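Local coordinates for autoinducer 2 sensor kinase/phosphatase LuxQ (Vibrio cholerae, PDB 3C38), which senses autoinducer 2 in complex with LuxP at the inner membrane, switching from histidine kinase to phosphatase activity in the quorum-sensing phosphorelay to LuxU and LuxO, at residues D214-E226 / T230-N240. Sequence-based numbering, arbitrary orientation.
Sequences DSFIVGQTFLEVE and TYLCVYSIQTN
Cys-233 lies over one face of the Phe-222 ring, its CB 3.8 Å from the ring centroid (CH-pi) and its SG 4.0 Å from it (sulfur-aromatic). With SG anti to the backbone N (chi1 180°), the sulfur is carried across the ring and on to a face of Tyr-235. Next along, Gln-220 runs extended beside Tyr-235, its CG 3.5 Å from ring atom CE2, and a water donating to OE1 of Gln-220 links it to Tyr-235 OH. Val-218 CG1 meets the edge of the same tyrosine ring, while its CG2 rests alongside Ile-237 CG2. The pairs Ile-217/Gln-238, Gly-219/Ser-236 and Thr-221/Val-234 are hydrogen-bonded antiparallel pairs, with Val-234 N to Thr-221 O nearly straight at 176°. Leu-223 and Val-234 cross obliquely, CD1 of the leucine 3.8 Å from CG2 of the valine; with Val-218 and Ile-237 they make up the tight, buried part. A water bridges Thr-221 OG1, Val-234 O and Ser-236 OG; Thr-221 OG1 also bonds to Ser-26. Toward the hairpin turn, Leu-223 N bonds to Leu-232 O (2.9 Å), and Thr-230 OG1 accepts from Leu-232 N, forming an ST turn where the strand changes direction at Tyr-231. The other end is looser: Gln-238, Thr-239 and Asn-240 are exposed, although Gln-238 N to Ile-217 O (2.8 Å, 166°) offsets a weak return bond from Ile-217 N to Gln-238 O. The hairpin supplies one edge of the four-stranded antiparallel sheet of the Cache-clan periplasmic domain, in the order 187-191, 179-184, 228-239, 216-225, with 216-225 outermost within the chain; helix 22-47 packs through Ile-29 on Thr-221 and through Phe-33 on Leu-223 and Val-225.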
loop_
_atom_site.group_PDB
_atom_site.type_symbol
_atom_site.label_atom_id
_atom_site.label_comp_id
_atom_site.label_asym_id
_atom_site.label_seq_id
_atom_site.Cartn_x
_atom_site.Cartn_y
_atom_site.Cartn_z
ATOM N N ASP A 214 -31.761 -3.605 -9.933
ATOM C CA ASP A 214 -31.195 -4.949 -9.999
ATOM C C ASP A 214 -31.163 -5.637 -8.659
ATOM O O ASP A 214 -31.346 -5.013 -7.608
ATOM C CB ASP A 214 -29.769 -4.922 -10.532
ATOM C CG ASP A 214 -29.692 -4.388 -11.923
ATOM O OD1 ASP A 214 -30.757 -4.318 -12.567
ATOM O OD2 ASP A 214 -28.577 -4.048 -12.372
ATOM N N SER A 215 -30.893 -6.931 -8.707
ATOM C CA SER A 215 -30.821 -7.729 -7.505
ATOM C C SER A 215 -29.579 -7.381 -6.703
ATOM O O SER A 215 -29.633 -7.283 -5.479
ATOM C CB SER A 215 -30.810 -9.209 -7.874
ATOM O OG SER A 215 -31.930 -9.507 -8.682
ATOM N N PHE A 216 -28.462 -7.194 -7.390
ATOM C CA PHE A 216 -27.226 -6.870 -6.700
ATOM C C PHE A 216 -26.668 -5.525 -7.113
ATOM O O PHE A 216 -25.972 -5.413 -8.124
ATOM C CB PHE A 216 -26.196 -7.960 -6.951
ATOM C CG PHE A 216 -26.722 -9.328 -6.695
ATOM C CD1 PHE A 216 -27.110 -10.143 -7.751
ATOM C CD2 PHE A 216 -26.861 -9.799 -5.395
ATOM C CE1 PHE A 216 -27.636 -11.399 -7.516
ATOM C CE2 PHE A 216 -27.391 -11.064 -5.149
ATOM C CZ PHE A 216 -27.774 -11.864 -6.212
ATOM N N ILE A 217 -26.984 -4.511 -6.315
ATOM C CA ILE A 217 -26.537 -3.148 -6.558
ATOM C C ILE A 217 -25.020 -3.044 -6.394
ATOM O O ILE A 217 -24.472 -3.448 -5.370
ATOM C CB ILE A 217 -27.229 -2.191 -5.576
ATOM C CG1 ILE A 217 -28.746 -2.419 -5.629
ATOM C CG2 ILE A 217 -26.892 -0.750 -5.923
ATOM C CD1 ILE A 217 -29.560 -1.500 -4.728
ATOM N N VAL A 218 -24.340 -2.522 -7.412
ATOM C CA VAL A 218 -22.887 -2.382 -7.343
ATOM C C VAL A 218 -22.429 -0.928 -7.350
ATOM O O VAL A 218 -22.549 -0.222 -8.355
ATOM C CB VAL A 218 -22.161 -3.092 -8.513
ATOM C CG1 VAL A 218 -20.665 -3.111 -8.236
ATOM C CG2 VAL A 218 -22.690 -4.509 -8.696
ATOM N N GLY A 219 -21.899 -0.487 -6.218
ATOM C CA GLY A 219 -21.405 0.871 -6.130
ATOM C C GLY A 219 -19.968 0.935 -6.615
ATOM O O GLY A 219 -19.273 -0.082 -6.649
ATOM N N GLN A 220 -19.533 2.127 -7.014
ATOM C CA GLN A 220 -18.168 2.344 -7.476
ATOM C C GLN A 220 -17.551 3.487 -6.690
ATOM O O GLN A 220 -18.198 4.508 -6.457
ATOM C CB GLN A 220 -18.140 2.691 -8.965
ATOM C CG GLN A 220 -18.169 1.497 -9.878
ATOM C CD GLN A 220 -18.102 1.878 -11.346
ATOM O OE1 GLN A 220 -17.143 2.514 -11.796
ATOM N NE2 GLN A 220 -19.122 1.487 -12.104
ATOM N N THR A 221 -16.303 3.309 -6.270
ATOM C CA THR A 221 -15.607 4.342 -5.517
ATOM C C THR A 221 -14.166 4.457 -5.967
ATOM O O THR A 221 -13.377 3.528 -5.782
ATOM C CB THR A 221 -15.588 4.057 -4.000
ATOM O OG1 THR A 221 -16.925 4.050 -3.491
ATOM C CG2 THR A 221 -14.793 5.139 -3.272
ATOM N N PHE A 222 -13.822 5.587 -6.577
ATOM C CA PHE A 222 -12.452 5.788 -7.003
ATOM C C PHE A 222 -11.737 6.427 -5.827
ATOM O O PHE A 222 -12.120 7.493 -5.353
ATOM C CB PHE A 222 -12.401 6.659 -8.256
ATOM C CG PHE A 222 -12.765 5.914 -9.509
ATOM C CD1 PHE A 222 -14.097 5.661 -9.823
ATOM C CD2 PHE A 222 -11.770 5.405 -10.342
ATOM C CE1 PHE A 222 -14.439 4.901 -10.960
ATOM C CE2 PHE A 222 -12.093 4.649 -11.476
ATOM C CZ PHE A 222 -13.431 4.396 -11.786
ATOM N N LEU A 223 -10.721 5.732 -5.332
ATOM C CA LEU A 223 -9.955 6.181 -4.178
ATOM C C LEU A 223 -9.033 7.371 -4.429
ATOM O O LEU A 223 -8.353 7.458 -5.458
ATOM C CB LEU A 223 -9.104 5.018 -3.627
ATOM C CG LEU A 223 -9.858 3.747 -3.208
ATOM C CD1 LEU A 223 -8.875 2.657 -2.788
ATOM C CD2 LEU A 223 -10.824 4.089 -2.078
ATOM N N GLU A 224 -9.012 8.287 -3.472
ATOM C CA GLU A 224 -8.112 9.428 -3.563
ATOM C C GLU A 224 -6.899 9.065 -2.706
ATOM O O GLU A 224 -7.030 8.401 -1.676
ATOM C CB GLU A 224 -8.756 10.698 -3.000
ATOM C CG GLU A 224 -10.021 11.135 -3.703
ATOM C CD GLU A 224 -10.469 12.523 -3.275
ATOM O OE1 GLU A 224 -10.311 12.871 -2.082
ATOM O OE2 GLU A 224 -10.995 13.261 -4.133
ATOM N N VAL A 225 -5.721 9.463 -3.162
ATOM C CA VAL A 225 -4.488 9.239 -2.421
ATOM C C VAL A 225 -3.962 10.656 -2.194
ATOM O O VAL A 225 -3.682 11.376 -3.153
ATOM C CB VAL A 225 -3.472 8.425 -3.244
ATOM C CG1 VAL A 225 -2.092 8.495 -2.597
ATOM C CG2 VAL A 225 -3.922 6.984 -3.331
ATOM N N GLU A 226 -3.851 11.065 -0.936
ATOM C CA GLU A 226 -3.388 12.420 -0.627
ATOM C C GLU A 226 -4.383 13.391 -1.264
ATOM O O GLU A 226 -3.991 14.342 -1.934
ATOM C CB GLU A 226 -1.987 12.677 -1.210
ATOM C CG GLU A 226 -0.854 11.801 -0.658
ATOM C CD GLU A 226 -0.593 12.011 0.827
ATOM O OE1 GLU A 226 -1.245 12.883 1.447
ATOM O OE2 GLU A 226 0.264 11.301 1.377
ATOM N N THR A 230 -7.411 8.991 -8.162
ATOM C CA THR A 230 -6.614 7.908 -8.720
ATOM C C THR A 230 -7.512 7.015 -9.563
ATOM O O THR A 230 -8.728 7.213 -9.605
ATOM C CB THR A 230 -5.996 7.027 -7.631
ATOM O OG1 THR A 230 -7.018 6.182 -7.069
ATOM C CG2 THR A 230 -5.368 7.891 -6.547
ATOM N N TYR A 231 -6.902 6.024 -10.211
ATOM C CA TYR A 231 -7.615 5.069 -11.049
ATOM C C TYR A 231 -8.002 3.795 -10.268
ATOM O O TYR A 231 -8.517 2.837 -10.843
ATOM C CB TYR A 231 -6.740 4.707 -12.244
ATOM C CG TYR A 231 -5.390 4.135 -11.863
ATOM C CD1 TYR A 231 -5.273 2.842 -11.358
ATOM C CD2 TYR A 231 -4.223 4.892 -12.003
ATOM C CE1 TYR A 231 -4.027 2.316 -10.997
ATOM C CE2 TYR A 231 -2.971 4.379 -11.646
ATOM C CZ TYR A 231 -2.879 3.092 -11.147
ATOM O OH TYR A 231 -1.645 2.576 -10.795
ATOM N N LEU A 232 -7.734 3.781 -8.963
ATOM C CA LEU A 232 -8.075 2.636 -8.121
ATOM C C LEU A 232 -9.575 2.695 -7.846
ATOM O O LEU A 232 -10.050 3.626 -7.197
ATOM C CB LEU A 232 -7.322 2.705 -6.797
ATOM C CG LEU A 232 -5.794 2.708 -6.861
ATOM C CD1 LEU A 232 -5.238 2.958 -5.448
ATOM C CD2 LEU A 232 -5.275 1.385 -7.440
ATOM N N CYS A 233 -10.314 1.703 -8.344
ATOM C CA CYS A 233 -11.759 1.658 -8.160
ATOM C C CYS A 233 -12.244 0.511 -7.277
ATOM O O CYS A 233 -11.971 -0.661 -7.526
ATOM C CB CYS A 233 -12.458 1.568 -9.518
ATOM S SG CYS A 233 -14.276 1.499 -9.424
ATOM N N VAL A 234 -12.977 0.862 -6.236
ATOM C CA VAL A 234 -13.511 -0.141 -5.347
ATOM C C VAL A 234 -14.978 -0.396 -5.672
ATOM O O VAL A 234 -15.819 0.500 -5.549
ATOM C CB VAL A 234 -13.399 0.286 -3.883
ATOM C CG1 VAL A 234 -14.092 -0.756 -2.996
ATOM C CG2 VAL A 234 -11.915 0.433 -3.490
ATOM N N TYR A 235 -15.277 -1.616 -6.106
ATOM C CA TYR A 235 -16.648 -1.994 -6.414
ATOM C C TYR A 235 -17.238 -2.590 -5.146
ATOM O O TYR A 235 -16.650 -3.511 -4.552
ATOM C CB TYR A 235 -16.693 -3.027 -7.540
ATOM C CG TYR A 235 -16.179 -2.516 -8.865
ATOM C CD1 TYR A 235 -14.837 -2.633 -9.205
ATOM C CD2 TYR A 235 -17.042 -1.905 -9.780
ATOM C CE1 TYR A 235 -14.362 -2.158 -10.423
ATOM C CE2 TYR A 235 -16.580 -1.425 -10.993
ATOM C CZ TYR A 235 -15.239 -1.554 -11.310
ATOM O OH TYR A 235 -14.771 -1.065 -12.506
ATOM N N SER A 236 -18.375 -2.050 -4.719
ATOM C CA SER A 236 -19.039 -2.533 -3.516
ATOM C C SER A 236 -20.365 -3.149 -3.944
ATOM O O SER A 236 -21.126 -2.548 -4.709
ATOM C CB SER A 236 -19.265 -1.389 -2.512
ATOM O OG SER A 236 -20.123 -0.393 -3.041
ATOM N N ILE A 237 -20.635 -4.353 -3.455
ATOM C CA ILE A 237 -21.845 -5.047 -3.837
ATOM C C ILE A 237 -22.817 -5.212 -2.694
ATOM O O ILE A 237 -22.446 -5.650 -1.609
ATOM C CB ILE A 237 -21.510 -6.434 -4.404
ATOM C CG1 ILE A 237 -20.205 -6.351 -5.197
ATOM C CG2 ILE A 237 -22.626 -6.910 -5.326
ATOM C CD1 ILE A 237 -19.677 -7.677 -5.631
ATOM N N GLN A 238 -24.067 -4.847 -2.950
ATOM C CA GLN A 238 -25.111 -4.972 -1.951
ATOM C C GLN A 238 -26.397 -5.465 -2.616
ATOM O O GLN A 238 -26.743 -5.040 -3.718
ATOM C CB GLN A 238 -25.343 -3.624 -1.268
ATOM C CG GLN A 238 -25.597 -3.738 0.231
ATOM C CD GLN A 238 -24.454 -4.427 0.975
ATOM O OE1 GLN A 238 -23.310 -3.956 0.964
ATOM N NE2 GLN A 238 -24.760 -5.547 1.622
ATOM N N THR A 239 -27.091 -6.378 -1.945
ATOM C CA THR A 239 -28.338 -6.941 -2.460
ATOM C C THR A 239 -29.515 -6.101 -1.974
ATOM O O THR A 239 -29.493 -5.604 -0.848
ATOM C CB THR A 239 -28.522 -8.382 -1.966
ATOM O OG1 THR A 239 -28.691 -8.372 -0.547
ATOM C CG2 THR A 239 -27.300 -9.215 -2.290
ATOM N N ASN A 240 -30.540 -5.941 -2.811
ATOM C CA ASN A 240 -31.711 -5.143 -2.429
ATOM C C ASN A 240 -32.366 -5.609 -1.135
ATOM O O ASN A 240 -32.362 -6.797 -0.822
ATOM C CB ASN A 240 -32.758 -5.142 -3.544
ATOM C CG ASN A 240 -32.348 -4.292 -4.723
ATOM O OD1 ASN A 240 -33.187 -3.673 -5.378
ATOM N ND2 ASN A 240 -31.050 -4.262 -5.007
HETATM O O HOH W 1 -15.932 1.338 -13.800
HETATM O O HOH W 2 -17.848 1.335 -3.967
#